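Local coordinates for probable Rab-related GTPase (Acanthamoeba polyphaga mimivirus, PDB 5XC5), which binds GTP with a magnesium ion as a Rab-family GTPase and may take part in vesicle trafficking and protein transport, at residues D96-I101 with K136-D141; I71-Y76 with R105-T110; T89-F94 with E132-K137; V22-F25 with K30-N33. The protein carries 1 engineered substitution. One frame throughout, in Å; residues are numbered along the deposited sequence. Where two conformers were deposited one is given.

Contact 1. Residues D96-I101 with K136-D141; sequences DVYYWI and KKFCRD. With ACT (acetate ion), chain E.
Phe138 turns its ring toward Tyr98 and Val97 because its CG stands anti to the backbone N (chi1 173°); Tyr98 takes the same turn (chi1 -174°), and its side chain crosses that of Phe138 at about a right angle. Phe138 CE1 meets the edge of the tyrosine ring, 3.7 Å from Tyr98 CD2. Phe138 CZ reaches the backbone, 3.7 Å from Tyr98 CA. On the other flank Phe138 CE2 meets Val97 CG1 at 3.7 Å, approaching obliquely, and Ile101 CD1 at 4.0 Å, which comes from the opposite direction to the ring's edge. One ring thus serves three residues of helix 91-107, while the short helical axes run 11.8 Å apart at 21°. Val97 and Ile101 also pack on strands 81-87 and 113-119, and Cys139 of helix 132-141 packs on Val116, so both helices lie on the sheet of the Ras-like fold. Lys137 NZ bridges to the syn lone pair of Asp141 OD2, and Arg140 grips an acetate ion, probably from the crystallisation liquor. The charged groups of Lys137, Arg140 and Asp141 take no part across the contact, which is apolar and has no hydrogen bond across it.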
loop_
_atom_site.group_PDB
_atom_site.type_symbol
_atom_site.label_atom_id
_atom_site.label_comp_id
_atom_site.label_asym_id
_atom_site.label_seq_id
_atom_site.Cartn_x
_atom_site.Cartn_y
_atom_site.Cartn_z
ATOM N N ASP A 96 -1.978 -8.926 10.426
ATOM C CA ASP A 96 -1.332 -7.668 10.788
ATOM C C ASP A 96 -2.040 -6.439 10.212
ATOM O O ASP A 96 -1.874 -5.344 10.757
ATOM C CB ASP A 96 0.121 -7.654 10.300
ATOM C CG ASP A 96 1.010 -8.644 11.028
ATOM O OD1 ASP A 96 0.631 -9.144 12.112
ATOM O OD2 ASP A 96 2.117 -8.909 10.511
ATOM N N VAL A 97 -2.803 -6.587 9.116
ATOM C CA VAL A 97 -3.444 -5.432 8.482
ATOM C C VAL A 97 -4.311 -4.673 9.479
ATOM O O VAL A 97 -4.307 -3.434 9.507
ATOM C CB VAL A 97 -4.248 -5.858 7.237
ATOM C CG1 VAL A 97 -5.108 -4.702 6.718
ATOM C CG2 VAL A 97 -3.330 -6.347 6.132
ATOM N N TYR A 98 -5.069 -5.399 10.314
ATOM C CA TYR A 98 -5.897 -4.722 11.305
ATOM C C TYR A 98 -5.071 -3.774 12.156
ATOM O O TYR A 98 -5.493 -2.645 12.428
ATOM C CB TYR A 98 -6.626 -5.707 12.227
ATOM C CG TYR A 98 -7.583 -4.960 13.152
ATOM C CD1 TYR A 98 -7.147 -4.403 14.357
ATOM C CD2 TYR A 98 -8.904 -4.763 12.791
ATOM C CE1 TYR A 98 -8.018 -3.687 15.179
ATOM C CE2 TYR A 98 -9.781 -4.068 13.605
ATOM C CZ TYR A 98 -9.341 -3.534 14.793
ATOM O OH TYR A 98 -10.235 -2.842 15.582
ATOM N N TYR A 99 -3.899 -4.225 12.600
ATOM C CA TYR A 99 -3.106 -3.434 13.532
ATOM C C TYR A 99 -2.384 -2.296 12.841
ATOM O O TYR A 99 -2.202 -1.227 13.438
ATOM C CB TYR A 99 -2.164 -4.342 14.323
ATOM C CG TYR A 99 -2.936 -5.455 14.994
ATOM C CD1 TYR A 99 -3.651 -5.224 16.165
ATOM C CD2 TYR A 99 -2.995 -6.725 14.425
ATOM C CE1 TYR A 99 -4.378 -6.242 16.771
ATOM C CE2 TYR A 99 -3.716 -7.745 15.024
ATOM C CZ TYR A 99 -4.405 -7.498 16.193
ATOM O OH TYR A 99 -5.125 -8.512 16.788
ATOM N N TRP A 100 -2.014 -2.478 11.573
ATOM C CA TRP A 100 -1.456 -1.370 10.806
ATOM C C TRP A 100 -2.463 -0.234 10.684
ATOM O O TRP A 100 -2.124 0.940 10.886
ATOM C CB TRP A 100 -1.039 -1.854 9.416
ATOM C CG TRP A 100 0.247 -2.617 9.400
ATOM C CD1 TRP A 100 0.411 -3.923 9.082
ATOM C CD2 TRP A 100 1.545 -2.100 9.692
ATOM N NE1 TRP A 100 1.737 -4.268 9.172
ATOM C CE2 TRP A 100 2.457 -3.167 9.538
ATOM C CE3 TRP A 100 2.026 -0.844 10.073
ATOM C CZ2 TRP A 100 3.823 -3.016 9.751
ATOM C CZ3 TRP A 100 3.383 -0.690 10.280
ATOM C CH2 TRP A 100 4.267 -1.773 10.112
ATOM N N ILE A 101 -3.712 -0.570 10.336
ATOM C CA ILE A 101 -4.747 0.448 10.181
ATOM C C ILE A 101 -5.067 1.084 11.526
ATOM O O ILE A 101 -5.205 2.309 11.632
ATOM C CB ILE A 101 -5.988 -0.163 9.510
ATOM C CG1 ILE A 101 -5.684 -0.527 8.055
ATOM C CG2 ILE A 101 -7.164 0.788 9.575
ATOM C CD1 ILE A 101 -6.835 -1.245 7.362
ATOM N N LYS A 136 -12.714 -9.132 1.628
ATOM C CA LYS A 136 -13.839 -8.221 1.445
ATOM C C LYS A 136 -14.554 -7.948 2.762
ATOM O O LYS A 136 -14.915 -6.800 3.055
ATOM C CB LYS A 136 -14.813 -8.788 0.415
ATOM C CG LYS A 136 -14.273 -8.832 -1.009
ATOM C CD LYS A 136 -15.238 -9.547 -1.945
ATOM C CE LYS A 136 -14.619 -9.779 -3.313
ATOM N NZ LYS A 136 -14.603 -8.550 -4.160
ATOM N N LYS A 137 -14.768 -8.991 3.566
ATOM C CA LYS A 137 -15.440 -8.812 4.849
ATOM C C LYS A 137 -14.621 -7.935 5.791
ATOM O O LYS A 137 -15.164 -7.036 6.446
ATOM C CB LYS A 137 -15.716 -10.174 5.481
ATOM C CG LYS A 137 -16.218 -10.094 6.908
ATOM C CD LYS A 137 -17.550 -9.359 6.992
ATOM C CE LYS A 137 -18.421 -9.930 8.101
ATOM N NZ LYS A 137 -17.673 -9.935 9.389
ATOM N N PHE A 138 -13.308 -8.163 5.862
ATOM C CA PHE A 138 -12.470 -7.306 6.688
ATOM C C PHE A 138 -12.627 -5.843 6.291
ATOM O O PHE A 138 -12.794 -4.965 7.141
ATOM C CB PHE A 138 -10.998 -7.729 6.590
ATOM C CG PHE A 138 -10.076 -6.775 7.280
ATOM C CD1 PHE A 138 -9.795 -6.927 8.626
ATOM C CD2 PHE A 138 -9.533 -5.692 6.602
ATOM C CE1 PHE A 138 -8.976 -6.031 9.279
ATOM C CE2 PHE A 138 -8.718 -4.783 7.251
ATOM C CZ PHE A 138 -8.438 -4.955 8.594
ATOM N N CYS A 139 -12.556 -5.556 4.992
ATOM C CA CYS A 139 -12.612 -4.165 4.562
ATOM C C CYS A 139 -13.990 -3.563 4.804
ATOM O O CYS A 139 -14.101 -2.377 5.141
ATOM C CB CYS A 139 -12.177 -4.042 3.102
ATOM S SG CYS A 139 -10.437 -4.494 2.843
ATOM N N ARG A 140 -15.048 -4.370 4.654
ATOM C CA ARG A 140 -16.394 -3.877 4.921
ATOM C C ARG A 140 -16.532 -3.401 6.357
ATOM O O ARG A 140 -17.337 -2.511 6.634
ATOM C CB ARG A 140 -17.423 -4.973 4.635
ATOM C CG ARG A 140 -18.891 -4.522 4.762
ATOM C CD ARG A 140 -19.180 -3.447 3.736
ATOM N NE ARG A 140 -20.541 -2.916 3.794
ATOM C CZ ARG A 140 -20.926 -1.953 4.622
ATOM N NH1 ARG A 140 -20.062 -1.445 5.489
ATOM N NH2 ARG A 140 -22.173 -1.504 4.592
ATOM N N ASP A 141 -15.747 -3.964 7.272
ATOM C CA ASP A 141 -15.835 -3.676 8.697
ATOM C C ASP A 141 -14.886 -2.581 9.161
ATOM O O ASP A 141 -15.017 -2.112 10.297
ATOM C CB ASP A 141 -15.531 -4.946 9.504
ATOM C CG ASP A 141 -16.615 -6.005 9.369
ATOM O OD1 ASP A 141 -17.728 -5.669 8.912
ATOM O OD2 ASP A 141 -16.347 -7.174 9.726
HETATM C C ACT E . -22.273 1.235 6.848
HETATM O O ACT E . -21.093 0.991 6.539
HETATM O OXT ACT E . -23.142 0.391 6.554
HETATM C CH3 ACT E . -22.625 2.499 7.540
#

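Contact 2. Residues I71-Y76 with R105-T110; sequences ITKMYY and RINCHT
The Tyr76 ring and the Asn107 amide cross obliquely, their planes 33° apart, so they neither stack flat nor meet at a right angle. Over the centre of one tyrosine face lies the carbonyl oxygen Thr72 O, 4.2 Å above the plane. Asn107 CB approaches the ring obliquely, 3.6 Å from Tyr76 CD2, and Asn107 ND2 comes to 3.7 Å from the same carbon. That amide nitrogen finds its bond within its own helix, donating to Asp103 O, which probably helps to fix the amide beside the ring. The long chain of Lys73 runs past the other end of the amide, with Lys73 CG 4.2 Å from Asn107 OD1.

Next in the chain, Cys108 is the first residue to leave helical geometry after helix 91-107, and its SG, anti to the backbone N (chi1 174°), is carried to 3.5 Å from Tyr76 O. The same sulfur accepts Thr110 N at 3.5 Å, which pins the turn after the helix, and Tyr76 O itself is bonded to Ser79 OG.

The place is where the segment after helix 69-72, in the switch II region of a Ras-like GTPase, meets the C-terminal end of helix 91-107. Tyr76 goes deeper still, touching Trp100 and Leu104 of that helix and Ile9 and Ile11 of strand 6-12. The chemistry of the contact is mixed: a buried aromatic supplies the van der Waals surface, while Asn107 ND2 and Tyr76 O bond to Asp103 O and Ser79 OG. No clear hydrogen bond joins the two segments, which suggests that fit more than cross-bonding holds them together.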
loop_
_atom_site.group_PDB
_atom_site.type_symbol
_atom_site.label_atom_id
_atom_site.label_comp_id
_atom_site.label_asym_id
_atom_site.label_seq_id
_atom_site.Cartn_x
_atom_site.Cartn_y
_atom_site.Cartn_z
ATOM N N ILE A 71 10.500 3.663 13.549
ATOM C CA ILE A 71 10.766 4.568 12.434
ATOM C C ILE A 71 9.496 4.806 11.637
ATOM O O ILE A 71 9.108 5.950 11.375
ATOM C CB ILE A 71 11.863 4.007 11.508
ATOM C CG1 ILE A 71 13.166 3.750 12.258
ATOM C CG2 ILE A 71 12.084 4.964 10.327
ATOM C CD1 ILE A 71 14.239 3.087 11.388
ATOM N N THR A 72 8.834 3.723 11.240
ATOM C CA THR A 72 7.652 3.815 10.392
ATOM C C THR A 72 6.576 4.681 11.025
ATOM O O THR A 72 5.900 5.448 10.327
ATOM C CB THR A 72 7.151 2.399 10.108
ATOM O OG1 THR A 72 8.135 1.735 9.302
ATOM C CG2 THR A 72 5.808 2.414 9.391
ATOM N N LYS A 73 6.428 4.595 12.348
ATOM C CA LYS A 73 5.422 5.365 13.066
ATOM C C LYS A 73 5.577 6.863 12.824
ATOM O O LYS A 73 4.580 7.589 12.807
ATOM C CB LYS A 73 5.542 5.043 14.559
ATOM C CG LYS A 73 4.665 5.876 15.478
ATOM C CD LYS A 73 4.722 5.370 16.928
ATOM C CE LYS A 73 3.975 4.052 17.104
ATOM N NZ LYS A 73 4.166 3.433 18.456
ATOM N N MET A 74 6.806 7.336 12.612
ATOM C CA MET A 74 7.048 8.769 12.447
ATOM C C MET A 74 6.592 9.296 11.101
ATOM O O MET A 74 6.673 10.511 10.874
ATOM C CB MET A 74 8.534 9.063 12.668
ATOM C CG MET A 74 9.015 8.739 14.080
ATOM S SD MET A 74 8.097 9.643 15.350
ATOM C CE MET A 74 8.579 11.313 14.969
ATOM N N TYR A 75 6.099 8.433 10.216
ATOM C CA TYR A 75 5.652 8.829 8.890
ATOM C C TYR A 75 4.138 8.814 8.742
ATOM O O TYR A 75 3.631 9.180 7.674
ATOM C CB TYR A 75 6.356 7.975 7.821
ATOM C CG TYR A 75 7.823 8.302 7.806
ATOM C CD1 TYR A 75 8.713 7.628 8.632
ATOM C CD2 TYR A 75 8.314 9.343 7.024
ATOM C CE1 TYR A 75 10.059 7.959 8.660
ATOM C CE2 TYR A 75 9.656 9.686 7.047
ATOM C CZ TYR A 75 10.524 8.987 7.862
ATOM O OH TYR A 75 11.860 9.324 7.885
ATOM N N TYR A 76 3.404 8.431 9.793
ATOM C CA TYR A 76 1.946 8.380 9.717
ATOM C C TYR A 76 1.340 9.766 9.554
ATOM O O TYR A 76 0.371 9.941 8.806
ATOM C CB TYR A 76 1.373 7.771 10.996
ATOM C CG TYR A 76 1.591 6.294 11.215
ATOM C CD1 TYR A 76 1.608 5.390 10.153
ATOM C CD2 TYR A 76 1.743 5.795 12.496
ATOM C CE1 TYR A 76 1.792 4.035 10.380
ATOM C CE2 TYR A 76 1.922 4.451 12.725
ATOM C CZ TYR A 76 1.945 3.577 11.670
ATOM O OH TYR A 76 2.137 2.226 11.904
ATOM N N ARG A 105 -4.474 5.073 12.487
ATOM C CA ARG A 105 -5.574 5.934 12.913
ATOM C C ARG A 105 -5.339 6.558 14.285
ATOM O O ARG A 105 -5.798 7.677 14.530
ATOM C CB ARG A 105 -6.902 5.186 12.822
ATOM C CG ARG A 105 -7.393 5.099 11.371
ATOM C CD ARG A 105 -8.509 4.096 11.183
ATOM N NE ARG A 105 -9.086 4.217 9.845
ATOM C CZ ARG A 105 -9.889 3.313 9.286
ATOM N NH1 ARG A 105 -10.207 2.206 9.932
ATOM N NH2 ARG A 105 -10.360 3.520 8.067
ATOM N N ILE A 106 -4.612 5.873 15.169
ATOM C CA ILE A 106 -4.209 6.472 16.443
ATOM C C ILE A 106 -3.343 7.700 16.211
ATOM O O ILE A 106 -3.431 8.691 16.945
ATOM C CB ILE A 106 -3.477 5.427 17.305
ATOM C CG1 ILE A 106 -4.451 4.382 17.834
ATOM C CG2 ILE A 106 -2.698 6.100 18.440
ATOM C CD1 ILE A 106 -3.764 3.165 18.403
ATOM N N ASN A 107 -2.493 7.657 15.193
ATOM C CA ASN A 107 -1.483 8.684 14.995
ATOM C C ASN A 107 -1.846 9.713 13.937
ATOM O O ASN A 107 -1.155 10.729 13.825
ATOM C CB ASN A 107 -0.152 8.034 14.622
ATOM C CG ASN A 107 0.482 7.315 15.786
ATOM O OD1 ASN A 107 1.141 7.936 16.619
ATOM N ND2 ASN A 107 0.290 6.008 15.858
ATOM N N CYS A 108 -2.900 9.487 13.166
ATOM C CA CYS A 108 -3.201 10.344 12.034
ATOM C C CYS A 108 -4.708 10.432 11.901
ATOM O O CYS A 108 -5.394 9.405 11.882
ATOM C CB CYS A 108 -2.593 9.762 10.749
ATOM S SG CYS A 108 -3.026 10.636 9.229
ATOM N N HIS A 109 -5.219 11.656 11.813
ATOM C CA HIS A 109 -6.637 11.892 11.602
ATOM C C HIS A 109 -6.941 12.409 10.203
ATOM O O HIS A 109 -8.108 12.661 9.894
ATOM C CB HIS A 109 -7.171 12.872 12.657
ATOM N N THR A 110 -5.925 12.555 9.348
ATOM C CA THR A 110 -6.059 13.235 8.067
ATOM C C THR A 110 -6.252 12.290 6.885
ATOM O O THR A 110 -6.479 12.764 5.769
ATOM C CB THR A 110 -4.837 14.122 7.808
ATOM O OG1 THR A 110 -3.645 13.327 7.822
ATOM C CG2 THR A 110 -4.727 15.195 8.877
#

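Contact 3. Residues T89-F94 with E132-K137; sequences TDRESF and ENEIKK
Phe94 and Ile135 mark the nearest backbone approach, their CA atoms 8.6 Å apart where the first turns of helices 91-107 and 132-141 face each other. This is the P-loop GTPase (Ras-like) fold, in which helix 91-107 is the connection of the beta-alpha-beta crossover between parallel strands 81-87 and 113-119.

The more exposed side of the interface is ionic. Arg91 reaches across end-on, its chain bent at chi2 (66°), and both terminal nitrogens converge on one oxygen: NH1 and NH2 each lie 2.9 Å from Glu134 OE1. The two meet that atom differently, Arg91 NH2 on the syn lone pair and Arg91 NH1 nearly in line with the C-O bond. A weak third bond runs from Arg91 NH2 to Glu134 OE2 at 3.2 Å. Guanidinium and carboxylate are nearly coplanar, 25° apart. Phe94 CD2, at the rim of a steeply inclined ring, stands 4.0 Å above the Arg91 guanidinium plane, over its centre; this and the carboxylate probably limit rotation of the group. Arg91 NH2 also donates to Arg129 O.

Beside the salt bridge the packing is apolar, with Phe94 CE1 4.0 Å from Ile135 CG1; Phe94 continues edge-to-face onto Phe86, and both residues touch Val130.

Each helix start is also fastened. Glu134 OE2 accepts Ser131 N, just ahead of helix 132-141. At the other start Asp90 is the N-cap, its OD1 accepting Ser93 N from above the carboxylate plane, while Ser93 OG bonds Asp90 O at 2.7 Å, on a lone pair in the carbonyl plane.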
loop_
_atom_site.group_PDB
_atom_site.type_symbol
_atom_site.label_atom_id
_atom_site.label_comp_id
_atom_site.label_asym_id
_atom_site.label_seq_id
_atom_site.Cartn_x
_atom_site.Cartn_y
_atom_site.Cartn_z
ATOM N N THR A 89 -0.248 -15.252 0.616
ATOM C CA THR A 89 0.213 -16.526 1.171
ATOM C C THR A 89 0.686 -16.411 2.611
ATOM O O THR A 89 1.007 -17.436 3.218
ATOM C CB THR A 89 1.371 -17.118 0.348
ATOM O OG1 THR A 89 2.552 -16.321 0.523
ATOM C CG2 THR A 89 1.031 -17.182 -1.119
ATOM N N ASP A 90 0.787 -15.204 3.145
ATOM C CA ASP A 90 1.383 -14.941 4.454
ATOM C C ASP A 90 0.226 -14.569 5.378
ATOM O O ASP A 90 -0.195 -13.409 5.433
ATOM C CB ASP A 90 2.423 -13.831 4.314
ATOM C CG ASP A 90 3.190 -13.556 5.590
ATOM O OD1 ASP A 90 2.731 -13.939 6.687
ATOM O OD2 ASP A 90 4.250 -12.900 5.486
ATOM N N ARG A 91 -0.278 -15.562 6.112
ATOM C CA ARG A 91 -1.458 -15.351 6.941
ATOM C C ARG A 91 -1.215 -14.296 8.014
ATOM O O ARG A 91 -2.081 -13.453 8.275
ATOM C CB ARG A 91 -1.864 -16.672 7.592
ATOM C CG ARG A 91 -3.089 -16.554 8.445
ATOM C CD ARG A 91 -4.286 -16.235 7.583
ATOM N NE ARG A 91 -5.404 -15.709 8.355
ATOM C CZ ARG A 91 -6.668 -15.735 7.950
ATOM N NH1 ARG A 91 -7.622 -15.229 8.720
ATOM N NH2 ARG A 91 -6.985 -16.277 6.781
ATOM N N GLU A 92 -0.053 -14.341 8.664
ATOM C CA GLU A 92 0.257 -13.339 9.675
ATOM C C GLU A 92 0.255 -11.937 9.077
ATOM O O GLU A 92 -0.195 -10.983 9.719
ATOM C CB GLU A 92 1.601 -13.663 10.326
ATOM C CG GLU A 92 2.068 -12.653 11.357
ATOM C CD GLU A 92 3.429 -13.007 11.947
ATOM O OE1 GLU A 92 4.187 -13.774 11.302
ATOM O OE2 GLU A 92 3.744 -12.511 13.050
ATOM N N SER A 93 0.743 -11.788 7.839
ATOM C CA SER A 93 0.751 -10.463 7.224
ATOM C C SER A 93 -0.667 -9.938 7.030
ATOM O O SER A 93 -0.915 -8.728 7.166
ATOM C CB SER A 93 1.559 -10.464 5.916
ATOM O OG SER A 93 0.825 -10.944 4.800
ATOM N N PHE A 94 -1.613 -10.829 6.727
ATOM C CA PHE A 94 -3.011 -10.415 6.647
ATOM C C PHE A 94 -3.566 -10.061 8.025
ATOM O O PHE A 94 -4.222 -9.029 8.191
ATOM C CB PHE A 94 -3.872 -11.483 5.972
ATOM C CG PHE A 94 -5.327 -11.153 5.990
ATOM C CD1 PHE A 94 -5.835 -10.153 5.174
ATOM C CD2 PHE A 94 -6.187 -11.823 6.846
ATOM C CE1 PHE A 94 -7.175 -9.823 5.207
ATOM C CE2 PHE A 94 -7.537 -11.507 6.879
ATOM C CZ PHE A 94 -8.033 -10.509 6.062
ATOM N N GLU A 132 -10.730 -14.474 -0.764
ATOM C CA GLU A 132 -11.300 -13.217 -1.227
ATOM C C GLU A 132 -12.431 -12.762 -0.311
ATOM O O GLU A 132 -12.548 -11.574 0.005
ATOM C CB GLU A 132 -11.791 -13.384 -2.664
ATOM C CG GLU A 132 -12.166 -12.106 -3.361
ATOM N N ASN A 133 -13.257 -13.701 0.155
ATOM C CA ASN A 133 -14.378 -13.315 1.007
ATOM C C ASN A 133 -13.908 -12.757 2.345
ATOM O O ASN A 133 -14.497 -11.801 2.863
ATOM C CB ASN A 133 -15.333 -14.496 1.190
ATOM C CG ASN A 133 -16.273 -14.662 0.013
ATOM O OD1 ASN A 133 -16.227 -13.885 -0.948
ATOM N ND2 ASN A 133 -17.126 -15.684 0.072
ATOM N N GLU A 134 -12.838 -13.325 2.917
ATOM C CA GLU A 134 -12.299 -12.792 4.168
ATOM C C GLU A 134 -11.779 -11.375 3.983
ATOM O O GLU A 134 -11.949 -10.520 4.859
ATOM C CB GLU A 134 -11.132 -13.644 4.650
ATOM C CG GLU A 134 -11.436 -15.025 5.129
ATOM C CD GLU A 134 -10.167 -15.694 5.601
ATOM O OE1 GLU A 134 -9.771 -15.439 6.761
ATOM O OE2 GLU A 134 -9.539 -16.418 4.794
ATOM N N ILE A 135 -11.101 -11.128 2.861
ATOM C CA ILE A 135 -10.566 -9.801 2.567
ATOM C C ILE A 135 -11.699 -8.792 2.427
ATOM O O ILE A 135 -11.670 -7.707 3.020
ATOM C CB ILE A 135 -9.687 -9.851 1.301
ATOM C CG1 ILE A 135 -8.451 -10.718 1.545
ATOM C CG2 ILE A 135 -9.321 -8.430 0.825
ATOM C CD1 ILE A 135 -7.757 -11.198 0.279
ATOM N N LYS A 136 -12.714 -9.132 1.628
ATOM C CA LYS A 136 -13.839 -8.221 1.445
ATOM C C LYS A 136 -14.554 -7.948 2.762
ATOM O O LYS A 136 -14.915 -6.800 3.055
ATOM C CB LYS A 136 -14.813 -8.788 0.415
ATOM C CG LYS A 136 -14.273 -8.832 -1.009
ATOM C CD LYS A 136 -15.238 -9.547 -1.945
ATOM C CE LYS A 136 -14.619 -9.779 -3.313
ATOM N NZ LYS A 136 -14.603 -8.550 -4.160
ATOM N N LYS A 137 -14.768 -8.991 3.566
ATOM C CA LYS A 137 -15.440 -8.812 4.849
ATOM C C LYS A 137 -14.621 -7.935 5.791
ATOM O O LYS A 137 -15.164 -7.036 6.446
ATOM C CB LYS A 137 -15.716 -10.174 5.481
ATOM C CG LYS A 137 -16.218 -10.094 6.908
ATOM C CD LYS A 137 -17.550 -9.359 6.992
ATOM C CE LYS A 137 -18.421 -9.930 8.101
ATOM N NZ LYS A 137 -17.673 -9.935 9.389
#

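Contact 4. Residues V22-F25 with K30-N33; sequences VHQF and KISN. With ACT (acetate ion), chain F.
Between His23 and the residues Ile31 to Asn33 sits an acetate ion, probably from the crystallisation liquor, so part of this helix-to-loop contact is mediated by a small anion. Its OXT takes Asn33 N at 3.0 Å and, weakly, Ser32 N at 3.4 Å, two successive backbone amides turned onto one oxygen. The same OXT lies in the plane of the imidazole, at its edge, 3.0 Å from His23 CD2. Arg29 NH2 supplies a further bond to the ion, which probably balances its charge. Also at the rim of the imidazole, His23 NE2 stands 3.7 Å from Asn33 O.

Direct contact rests mainly on Ile31, whose branches divide the work. Its CG1, anti to the carbonyl carbon (chi1 -80°), lies 3.8 Å from His23 CB. Beyond it, the terminal methyl lies over one face of the Gln24 amide, with Ile31 CD1 only 3.2 Å from Gln24 NE2 and 3.5 Å from Gln24 CD, a tight fit. Gln24 bends at chi2 (69°) to bring its amide there, and NE2 bonds Ser151 O, so a polar group fixed from elsewhere forms the seat for an aliphatic tip.

Segment 30-33 leads into the effector region inferred by similarity to relatives, which includes Thr37, a magnesium ligand here along with Ser19; the side chain of Ile31 is about 6 Å from the bound GTP. The contact thus lays the start of the first switch region against helix 18-26, the helix that follows the P-loop. That helix is packed in turn by Gln24 and Phe25 against helix 154-169, and by Phe25 against strand 54-61.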
loop_
_atom_site.group_PDB
_atom_site.type_symbol
_atom_site.label_atom_id
_atom_site.label_comp_id
_atom_site.label_asym_id
_atom_site.label_seq_id
_atom_site.Cartn_x
_atom_site.Cartn_y
_atom_site.Cartn_z
ATOM N N VAL A 22 6.133 -0.008 -5.217
ATOM C CA VAL A 22 6.488 1.384 -5.483
ATOM C C VAL A 22 7.458 1.493 -6.652
ATOM O O VAL A 22 7.312 2.373 -7.511
ATOM C CB VAL A 22 7.157 1.971 -4.224
ATOM C CG1 VAL A 22 7.982 3.212 -4.580
ATOM C CG2 VAL A 22 6.145 2.279 -3.175
ATOM N N HIS A 23 8.457 0.606 -6.709
ATOM C CA HIS A 23 9.413 0.654 -7.814
ATOM C C HIS A 23 8.716 0.404 -9.141
ATOM O O HIS A 23 9.036 1.040 -10.150
ATOM C CB HIS A 23 10.519 -0.388 -7.612
ATOM C CG HIS A 23 11.479 -0.077 -6.498
ATOM N ND1 HIS A 23 11.164 0.741 -5.434
ATOM C CD2 HIS A 23 12.755 -0.482 -6.294
ATOM C CE1 HIS A 23 12.201 0.822 -4.618
ATOM N NE2 HIS A 23 13.182 0.092 -5.121
ATOM N N GLN A 24 7.753 -0.520 -9.159
ATOM C CA GLN A 24 7.014 -0.784 -10.385
ATOM C C GLN A 24 6.209 0.438 -10.810
ATOM O O GLN A 24 6.182 0.794 -11.992
ATOM C CB GLN A 24 6.111 -1.998 -10.171
ATOM C CG GLN A 24 5.343 -2.455 -11.404
ATOM C CD GLN A 24 6.248 -3.054 -12.467
ATOM O OE1 GLN A 24 6.630 -2.379 -13.414
ATOM N NE2 GLN A 24 6.591 -4.332 -12.311
ATOM N N PHE A 25 5.560 1.110 -9.855
ATOM C CA PHE A 25 4.822 2.330 -10.167
ATOM C C PHE A 25 5.743 3.408 -10.731
ATOM O O PHE A 25 5.360 4.151 -11.643
ATOM C CB PHE A 25 4.096 2.836 -8.916
ATOM C CG PHE A 25 3.378 4.146 -9.111
ATOM C CD1 PHE A 25 2.295 4.242 -9.970
ATOM C CD2 PHE A 25 3.785 5.274 -8.420
ATOM C CE1 PHE A 25 1.628 5.454 -10.146
ATOM C CE2 PHE A 25 3.132 6.481 -8.584
ATOM C CZ PHE A 25 2.049 6.569 -9.451
ATOM N N LYS A 30 11.489 -4.599 -15.455
ATOM C CA LYS A 30 11.523 -5.615 -14.415
ATOM C C LYS A 30 12.241 -5.052 -13.189
ATOM O O LYS A 30 13.236 -4.330 -13.309
ATOM C CB LYS A 30 12.248 -6.859 -14.936
ATOM C CG LYS A 30 12.120 -8.099 -14.050
ATOM C CD LYS A 30 11.053 -9.060 -14.566
ATOM C CE LYS A 30 11.377 -10.504 -14.179
ATOM N NZ LYS A 30 10.472 -11.489 -14.850
ATOM N N ILE A 31 11.721 -5.366 -12.001
ATOM C CA ILE A 31 12.261 -4.837 -10.751
ATOM C C ILE A 31 13.332 -5.789 -10.227
ATOM O O ILE A 31 13.186 -7.013 -10.324
ATOM C CB ILE A 31 11.130 -4.610 -9.726
ATOM C CG1 ILE A 31 10.395 -3.299 -10.015
ATOM C CG2 ILE A 31 11.670 -4.585 -8.307
ATOM C CD1 ILE A 31 9.478 -3.350 -11.200
ATOM N N SER A 32 14.419 -5.237 -9.676
ATOM C CA SER A 32 15.569 -6.070 -9.329
ATOM C C SER A 32 16.418 -5.551 -8.167
ATOM O O SER A 32 17.185 -6.319 -7.573
ATOM C CB SER A 32 16.453 -6.273 -10.563
ATOM O OG SER A 32 16.995 -5.039 -11.011
ATOM N N ASN A 33 16.310 -4.269 -7.833
ATOM C CA ASN A 33 17.161 -3.648 -6.816
ATOM C C ASN A 33 16.359 -3.410 -5.539
ATOM O O ASN A 33 16.092 -2.266 -5.152
ATOM C CB ASN A 33 17.758 -2.322 -7.355
ATOM C CG ASN A 33 19.161 -2.493 -7.915
ATOM O OD1 ASN A 33 19.905 -3.381 -7.497
ATOM N ND2 ASN A 33 19.533 -1.633 -8.858
HETATM C C ACT F . 14.188 -1.592 -9.420
HETATM O O ACT F . 13.535 -0.526 -9.475
HETATM O OXT ACT F . 14.324 -2.099 -8.282
HETATM C CH3 ACT F . 14.774 -2.221 -10.649
#

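How the contacts relate
From the N terminus, contact 4 comes first and stands alone: it closes a short turn between helix 18-26 and the loop toward strand 41-48, in series with the rest. Contact 2 opens at 71-76, then contacts 3 and 1 open in turn along helix 91-107 before contact 2 closes at that helix's end. Contacts 3 and 1 close later, on the overlapping segments 132-137 and 136-141, so contact 2 crosses both. Contacts 1 and 3 form one continuous seam, joined where Phe138 CB lies 4.1 Å from Phe94 CZ, while Trp100 links contact 1 to Tyr76 and Thr72 of contact 2. Helix 91-107 therefore ties the switch II side to helix 132-141.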